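Local coordinates for cellulose-binding protein (Saccharophagus degradans, PDB 2X32), which binds a long-chain polyisoprenoid diphosphate in the pocket of its YceI-like domain and is implicated in plant cell wall breakdown, at residues 139-143 with 144-148. Residues are numbered along the deposited sequence; the frame is centred on the assembly and turned at random.
Sequences LLIKA and ADYSL. With OTP ((2E,6E,10E,14E,18E,22E,26E)-3,7,11,15,19,23,27,31-octamethyldotriaconta-2,6,10,14,18,22,26,30-octaenyl trihydrogen diphosphate), chain C.
The carbonyl oxygens of K142 and A143 accept backbone hydrogen bonds from D145, Y146 and L148 in a local turn contact, where strand 130-142 runs into a 3-10 turn ahead of helix 149-158. The strand belongs to the antiparallel sheet of the YceI-like fold, which curls around the polyisoprenoid. D145 N donates to K142 O at 3.0 Å, with an N-H...O angle of 141°. A143 O is gripped twice. Y146 N and L148 N approach it from opposite faces of the carbonyl plane, both well out of that plane. The L148 N bond is the straighter of the two, at 159°. D145 also folds back on the strand end. With CG beside its own backbone N (chi1 -76°), its OD2 comes 3.7 Å from K142 CB. A water joins the same two residues: it accepts from K142 N and donates to D145 OD2 at 2.6 Å. Apolar side chains also meet across the turn. I141 CG2 meets the Y146 ring at CE2, 4.0 Å away, and the two side chains cross at about a right angle. I117 of strand 115-125 touches both. K142 O lies at the edge of the same ring. A143 CB packs on L148 CB at 3.9 Å. I141, A143 and L148 all line the lipid pocket. I141 CD1 reaches methyl C18 of the octaprenyl diphosphate at 3.6 Å, while A143 CB and L148 CD1 both meet its methyl C28.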
loop_
_atom_site.group_PDB
_atom_site.type_symbol
_atom_site.label_atom_id
_atom_site.label_comp_id
_atom_site.label_asym_id
_atom_site.label_seq_id
_atom_site.Cartn_x
_atom_site.Cartn_y
_atom_site.Cartn_z
ATOM N N LEU A 139 0.978 3.074 -10.107
ATOM C CA LEU A 139 -0.094 2.168 -9.668
ATOM C C LEU A 139 -1.237 3.064 -9.211
ATOM O O LEU A 139 -1.047 3.864 -8.301
ATOM C CB LEU A 139 0.391 1.308 -8.502
ATOM C CG LEU A 139 -0.638 0.360 -7.833
ATOM C CD1 LEU A 139 -1.363 -0.545 -8.867
ATOM C CD2 LEU A 139 0.081 -0.500 -6.750
ATOM N N LEU A 140 -2.401 2.985 -9.854
ATOM C CA LEU A 140 -3.507 3.876 -9.543
ATOM C C LEU A 140 -4.611 3.082 -8.894
ATOM O O LEU A 140 -4.975 1.992 -9.394
ATOM C CB LEU A 140 -4.030 4.498 -10.838
ATOM C CG LEU A 140 -3.020 5.265 -11.698
ATOM C CD1 LEU A 140 -3.601 5.478 -13.105
ATOM C CD2 LEU A 140 -2.584 6.592 -10.981
ATOM N N ILE A 141 -5.161 3.601 -7.807
ATOM C CA ILE A 141 -6.314 3.027 -7.121
ATOM C C ILE A 141 -7.502 3.951 -7.365
ATOM O O ILE A 141 -7.373 5.199 -7.297
ATOM C CB ILE A 141 -6.099 3.012 -5.563
ATOM C CG1 ILE A 141 -5.030 2.000 -5.177
ATOM C CG2 ILE A 141 -7.437 2.766 -4.825
ATOM C CD1 ILE A 141 -5.470 0.552 -5.520
ATOM N N LYS A 142 -8.655 3.366 -7.644
ATOM C CA LYS A 142 -9.882 4.129 -7.819
ATOM C C LYS A 142 -10.719 4.028 -6.550
ATOM O O LYS A 142 -11.019 2.926 -6.087
ATOM C CB LYS A 142 -10.669 3.571 -9.031
ATOM C CG LYS A 142 -9.951 3.835 -10.353
ATOM C CD LYS A 142 -10.764 3.584 -11.588
ATOM C CE LYS A 142 -9.996 4.103 -12.861
ATOM N NZ LYS A 142 -9.295 5.439 -12.585
ATOM N N ALA A 143 -11.041 5.167 -5.949
ATOM C CA ALA A 143 -11.792 5.130 -4.686
ATOM C C ALA A 143 -13.097 4.344 -4.762
ATOM O O ALA A 143 -13.472 3.687 -3.799
ATOM C CB ALA A 143 -12.071 6.561 -4.223
ATOM N N ALA A 144 -13.763 4.413 -5.915
ATOM C CA ALA A 144 -15.024 3.734 -6.086
ATOM C C ALA A 144 -14.900 2.217 -6.015
ATOM O O ALA A 144 -15.861 1.530 -5.570
ATOM C CB ALA A 144 -15.689 4.172 -7.337
ATOM N N ASP A 145 -13.720 1.687 -6.330
ATOM C CA ASP A 145 -13.506 0.250 -6.210
ATOM C C ASP A 145 -13.581 -0.260 -4.765
ATOM O O ASP A 145 -13.738 -1.470 -4.520
ATOM C CB ASP A 145 -12.195 -0.142 -6.853
ATOM C CG ASP A 145 -12.263 -0.154 -8.358
ATOM O OD1 ASP A 145 -13.415 -0.144 -8.894
ATOM O OD2 ASP A 145 -11.175 -0.044 -8.983
ATOM N N TYR A 146 -13.397 0.648 -3.790
ATOM C CA TYR A 146 -13.456 0.272 -2.370
ATOM C C TYR A 146 -14.505 1.046 -1.574
ATOM O O TYR A 146 -14.383 1.182 -0.358
ATOM C CB TYR A 146 -12.027 0.412 -1.734
ATOM C CG TYR A 146 -10.995 -0.382 -2.504
ATOM C CD1 TYR A 146 -10.786 -1.709 -2.204
ATOM C CD2 TYR A 146 -10.342 0.145 -3.625
ATOM C CE1 TYR A 146 -9.928 -2.505 -2.931
ATOM C CE2 TYR A 146 -9.464 -0.649 -4.339
ATOM C CZ TYR A 146 -9.259 -1.963 -3.973
ATOM O OH TYR A 146 -8.447 -2.843 -4.713
ATOM N N SER A 147 -15.545 1.547 -2.253
ATOM C CA SER A 147 -16.646 2.290 -1.660
ATOM C C SER A 147 -16.141 3.493 -0.849
ATOM O O SER A 147 -16.635 3.759 0.224
ATOM C CB SER A 147 -17.502 1.348 -0.813
ATOM O OG SER A 147 -18.084 0.386 -1.701
ATOM N N LEU A 148 -15.107 4.154 -1.379
ATOM C CA LEU A 148 -14.477 5.313 -0.689
ATOM C C LEU A 148 -14.908 6.668 -1.257
ATOM O O LEU A 148 -14.474 7.694 -0.803
ATOM C CB LEU A 148 -12.946 5.214 -0.709
ATOM C CG LEU A 148 -12.366 4.180 0.220
ATOM C CD1 LEU A 148 -10.855 3.972 -0.034
ATOM C CD2 LEU A 148 -12.612 4.565 1.722
HETATM O O7 OTP C . -7.819 22.688 0.517
HETATM P P2 OTP C . -8.031 22.591 2.006
HETATM O O5 OTP C . -9.203 23.426 2.489
HETATM O O6 OTP C . -6.778 22.741 2.826
HETATM O O4 OTP C . -8.564 21.044 2.217
HETATM P P1 OTP C . -7.776 19.834 2.943
HETATM O O2 OTP C . -6.780 19.337 1.914
HETATM O O3 OTP C . -7.405 20.091 4.390
HETATM O O1 OTP C . -8.787 18.572 2.999
HETATM C C40 OTP C . -9.112 17.931 1.749
HETATM C C39 OTP C . -8.666 16.463 1.764
HETATM C C37 OTP C . -8.005 15.896 0.774
HETATM C C38 OTP C . -7.523 16.567 -0.519
HETATM C C36 OTP C . -7.655 14.413 0.864
HETATM C C35 OTP C . -8.460 13.521 -0.044
HETATM C C34 OTP C . -7.971 12.062 0.042
HETATM C C32 OTP C . -7.948 11.187 -0.971
HETATM C C33 OTP C . -8.312 11.571 -2.366
HETATM C C31 OTP C . -7.353 9.800 -0.690
HETATM C C30 OTP C . -8.205 8.591 -0.981
HETATM C C29 OTP C . -7.444 7.289 -0.757
HETATM C C27 OTP C . -7.588 6.196 -1.499
HETATM C C28 OTP C . -8.616 6.029 -2.616
HETATM C C26 OTP C . -6.681 5.000 -1.314
HETATM C C25 OTP C . -5.562 5.140 -0.304
HETATM C C24 OTP C . -4.437 4.102 -0.451
HETATM C C22 OTP C . -4.275 3.007 0.289
HETATM C C23 OTP C . -5.083 2.642 1.510
HETATM C C21 OTP C . -3.151 2.079 -0.069
HETATM C C20 OTP C . -3.634 0.727 -0.658
HETATM C C19 OTP C . -2.500 -0.249 -0.974
HETATM C C17 OTP C . -2.022 -0.539 -2.183
HETATM C C18 OTP C . -2.606 -0.117 -3.485
HETATM C C16 OTP C . -0.764 -1.389 -2.279
HETATM C C15 OTP C . -0.981 -2.669 -3.034
HETATM C C14 OTP C . 0.151 -3.641 -2.815
HETATM C C12 OTP C . 0.630 -4.500 -3.749
HETATM C C13 OTP C . 0.095 -4.522 -5.180
HETATM C C11 OTP C . 1.723 -5.475 -3.454
HETATM C C10 OTP C . 2.418 -5.364 -2.157
HETATM C C9 OTP C . 3.691 -6.196 -1.997
HETATM C C7 OTP C . 3.828 -7.328 -1.287
HETATM C C8 OTP C . 2.777 -7.950 -0.389
HETATM C C6 OTP C . 5.162 -8.035 -1.340
HETATM C C5 OTP C . 5.217 -9.184 -2.328
HETATM C C4 OTP C . 6.521 -9.927 -2.286
HETATM C C2 OTP C . 7.112 -10.432 -3.373
HETATM C C3 OTP C . 6.640 -10.401 -4.785
HETATM C C1 OTP C . 8.403 -11.178 -3.179
HETATM O O HOH W 1 -8.776 0.542 -8.101
#